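Local coordinates for NADH kinase POS5, mitochondrial (Saccharomyces cerevisiae, PDB 3AFO), which phosphorylates NADH, and less readily NAD(+), with ATP in mitochondria, making it a key source of the cellular reductant NADPH, at residues 185-190 with 310-315. Residues are numbered along the deposited sequence; the frame is centred on the assembly and turned at random. Where two conformers were deposited one is given.
Sequences LKKKDS and DLDVGD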
ATOM      1  N   LEU A 185      -3.444 -28.776 -12.104  1.00 24.86           N
ATOM      2  CA  LEU A 185      -2.959 -28.250 -13.380  1.00 25.12           C
ATOM      3  C   LEU A 185      -3.555 -29.017 -14.555  1.00 26.06           C
ATOM      4  O   LEU A 185      -3.406 -30.237 -14.648  1.00 26.29           O
ATOM      5  CB  LEU A 185      -1.429 -28.262 -13.438  1.00 24.75           C
ATOM      6  CG  LEU A 185      -0.766 -27.926 -14.785  1.00 24.79           C
ATOM      7  CD1 LEU A 185      -0.996 -26.473 -15.189  1.00 24.56           C
ATOM      8  CD2 LEU A 185       0.725 -28.222 -14.755  1.00 26.09           C
ATOM      9  N   LYS A 186      -4.237 -28.288 -15.436  0.50 26.45           N
ATOM     10  CA  LYS A 186      -4.810 -28.842 -16.657  0.50 27.00           C
ATOM     11  C   LYS A 186      -4.117 -28.213 -17.854  0.50 27.22           C
ATOM     12  O   LYS A 186      -4.378 -27.051 -18.188  0.50 27.42           O
ATOM     13  CB  LYS A 186      -6.308 -28.549 -16.720  0.50 26.95           C
ATOM     14  CG  LYS A 186      -7.011 -29.054 -17.981  0.50 27.55           C
ATOM     15  CD  LYS A 186      -8.346 -28.339 -18.159  0.50 27.56           C
ATOM     16  CE  LYS A 186      -9.098 -28.811 -19.392  0.50 28.23           C
ATOM     17  NZ  LYS A 186      -9.851 -27.677 -20.022  0.50 28.16           N
ATOM     18  N   LYS A 187      -3.234 -28.975 -18.494  1.00 27.28           N
ATOM     19  CA  LYS A 187      -2.480 -28.475 -19.653  1.00 28.01           C
ATOM     20  C   LYS A 187      -3.404 -28.196 -20.848  1.00 28.54           C
ATOM     21  O   LYS A 187      -4.453 -28.820 -20.988  1.00 28.77           O
ATOM     22  CB  LYS A 187      -1.360 -29.459 -20.051  1.00 28.21           C
ATOM     23  CG  LYS A 187      -0.275 -29.740 -18.986  1.00 27.89           C
ATOM     24  CD  LYS A 187       0.659 -28.555 -18.735  1.00 29.27           C
ATOM     25  CE  LYS A 187       1.581 -28.278 -19.906  1.00 30.29           C
ATOM     26  NZ  LYS A 187       2.474 -27.121 -19.612  1.00 30.97           N
ATOM     27  N   LYS A 188      -3.030 -27.218 -21.671  1.00 29.31           N
ATOM     28  CA  LYS A 188      -3.668 -26.987 -22.969  1.00 30.39           C
ATOM     29  C   LYS A 188      -3.631 -28.283 -23.767  1.00 30.47           C
ATOM     30  O   LYS A 188      -2.578 -28.945 -23.828  1.00 30.12           O
ATOM     31  CB  LYS A 188      -2.889 -25.932 -23.756  1.00 30.41           C
ATOM     32  CG  LYS A 188      -3.552 -25.476 -25.044  1.00 32.60           C
ATOM     33  CD  LYS A 188      -2.557 -24.703 -25.906  1.00 34.88           C
ATOM     34  CE  LYS A 188      -3.240 -24.058 -27.099  1.00 38.58           C
ATOM     35  NZ  LYS A 188      -3.788 -25.067 -28.043  1.00 40.19           N
ATOM     36  N   ASP A 189      -4.771 -28.621 -24.369  1.00 30.75           N
ATOM     37  CA  ASP A 189      -4.935 -29.831 -25.194  1.00 31.77           C
ATOM     38  C   ASP A 189      -4.921 -31.099 -24.348  1.00 31.91           C
ATOM     39  O   ASP A 189      -4.643 -32.188 -24.845  1.00 32.13           O
ATOM     40  CB  ASP A 189      -3.868 -29.918 -26.303  1.00 31.77           C
ATOM     41  CG  ASP A 189      -3.936 -28.764 -27.279  1.00 33.16           C
ATOM     42  OD1 ASP A 189      -4.988 -28.084 -27.350  1.00 34.25           O
ATOM     43  OD2 ASP A 189      -2.927 -28.544 -27.993  1.00 34.50           O
ATOM     44  N   SER A 190      -5.245 -30.949 -23.068  1.00 32.38           N
ATOM     45  CA  SER A 190      -5.315 -32.076 -22.158  1.00 33.01           C
ATOM     46  C   SER A 190      -6.610 -32.033 -21.353  1.00 33.38           C
ATOM     47  O   SER A 190      -7.135 -30.951 -21.058  1.00 33.34           O
ATOM     48  CB  SER A 190      -4.119 -32.063 -21.213  1.00 32.50           C
ATOM     49  OG  SER A 190      -4.160 -33.187 -20.351  1.00 34.32           O
ATOM     50  N   ASP A 310       7.090 -24.857 -16.347  1.00 35.42           N
ATOM     51  CA  ASP A 310       6.759 -23.696 -17.127  1.00 35.19           C
ATOM     52  C   ASP A 310       5.446 -24.007 -17.807  1.00 34.47           C
ATOM     53  O   ASP A 310       5.204 -25.148 -18.221  1.00 34.77           O
ATOM     54  CB  ASP A 310       7.883 -23.386 -18.098  1.00 35.73           C
ATOM     55  CG  ASP A 310       9.170 -23.077 -17.371  1.00 37.73           C
ATOM     56  OD1 ASP A 310       9.112 -22.988 -16.124  1.00 39.52           O
ATOM     57  OD2 ASP A 310      10.224 -22.927 -18.018  1.00 39.77           O
ATOM     58  N   LEU A 311       4.572 -23.008 -17.846  1.00 33.09           N
ATOM     59  CA  LEU A 311       3.252 -23.155 -18.432  1.00 31.58           C
ATOM     60  C   LEU A 311       3.160 -22.347 -19.711  1.00 30.99           C
ATOM     61  O   LEU A 311       3.890 -21.364 -19.900  1.00 30.90           O
ATOM     62  CB  LEU A 311       2.150 -22.726 -17.453  1.00 31.31           C
ATOM     63  CG  LEU A 311       2.010 -23.427 -16.097  1.00 30.83           C
ATOM     64  CD1 LEU A 311       0.700 -22.998 -15.416  1.00 29.56           C
ATOM     65  CD2 LEU A 311       2.094 -24.948 -16.216  1.00 29.01           C
ATOM     66  N   ASP A 312       2.255 -22.783 -20.580  1.00 30.24           N
ATOM     67  CA  ASP A 312       2.015 -22.166 -21.876  1.00 29.93           C
ATOM     68  C   ASP A 312       0.650 -21.487 -21.890  1.00 29.26           C
ATOM     69  O   ASP A 312      -0.228 -21.814 -21.091  1.00 29.15           O
ATOM     70  CB  ASP A 312       2.074 -23.232 -22.987  1.00 29.95           C
ATOM     71  CG  ASP A 312       3.285 -24.155 -22.851  1.00 31.58           C
ATOM     72  OD1 ASP A 312       4.403 -23.649 -22.615  1.00 33.20           O
ATOM     73  OD2 ASP A 312       3.120 -25.385 -22.966  1.00 33.97           O
ATOM     74  N   VAL A 313       0.484 -20.540 -22.806  1.00 28.90           N
ATOM     75  CA  VAL A 313      -0.817 -19.941 -23.083  1.00 28.76           C
ATOM     76  C   VAL A 313      -1.839 -21.052 -23.317  1.00 28.43           C
ATOM     77  O   VAL A 313      -1.603 -21.961 -24.122  1.00 28.00           O
ATOM     78  CB  VAL A 313      -0.731 -19.002 -24.317  1.00 29.21           C
ATOM     79  CG1 VAL A 313      -2.118 -18.603 -24.814  1.00 29.50           C
ATOM     80  CG2 VAL A 313       0.102 -17.771 -23.991  1.00 29.12           C
ATOM     81  N   GLY A 314      -2.955 -20.987 -22.590  1.00 27.61           N
ATOM     82  CA  GLY A 314      -4.009 -21.985 -22.679  1.00 26.74           C
ATOM     83  C   GLY A 314      -4.060 -22.977 -21.530  1.00 26.38           C
ATOM     84  O   GLY A 314      -5.102 -23.591 -21.299  1.00 26.85           O
ATOM     85  N   ASP A 315      -2.942 -23.152 -20.819  1.00 25.23           N
ATOM     86  CA  ASP A 315      -2.917 -23.967 -19.607  1.00 24.22           C
ATOM     87  C   ASP A 315      -3.825 -23.303 -18.557  1.00 23.96           C
ATOM     88  O   ASP A 315      -4.033 -22.090 -18.596  1.00 23.70           O
ATOM     89  CB  ASP A 315      -1.487 -24.079 -19.047  1.00 23.83           C
ATOM     90  CG  ASP A 315      -0.538 -24.911 -19.937  1.00 24.52           C
ATOM     91  OD1 ASP A 315      -0.976 -25.501 -20.947  1.00 23.79           O
ATOM     92  OD2 ASP A 315       0.671 -24.954 -19.625  1.00 25.02           O
TER
HETATM   93  O   HOH W   1      -6.013 -26.038 -20.115  1.00 29.22           O
HETATM   94  O   HOH W   2       4.670 -26.450 -21.028  1.00 41.72           O
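K187 and D315 bring the two segments together, their CA atoms 4.5 Å apart, where the strand ending at K186 runs into a type II turn, K187 to S190, beside a second such turn, D312 to D315. The D315 carboxylate lies between them. Its OD1 takes the backbone N-H of K188 in a nearly straight bond of 2.8 Å, on the anti side. OD2 accepts K187 NZ at 2.8 Å on its syn side, both donors tilted about 30° from the carboxylate plane, while the backbone N of D312 reaches OD2 from above the other face, tying the carboxylate across its own turn. Lysine suits position 187 because its chain, bent at chi2 and chi3 (-71° and -70°), folds back alongside D315; NZ also makes a long salt bridge to D312 OD2 at 3.8 Å, and a water bridges it to that oxygen and D310 O. D312 OD1 turns instead to the backbone of S297. In the β-rich part of this NAD kinase, the contact joins the ends of strands 174-186 and 306-311, from two antiparallel sheets. Between them the buried leucines L185 and L311 slide past each other, CD1 meeting CD2 at 3.6 Å. An asparagine replacing D315 would probably leave K187 without its close counter-charge and, with an NH2 for one oxygen, cost either the K188 N bond or those at OD2. Glycine suits position 314, where phi is positive and K188 CB packs 3.9 Å from G314 C; a second water links G314 O to K186 O.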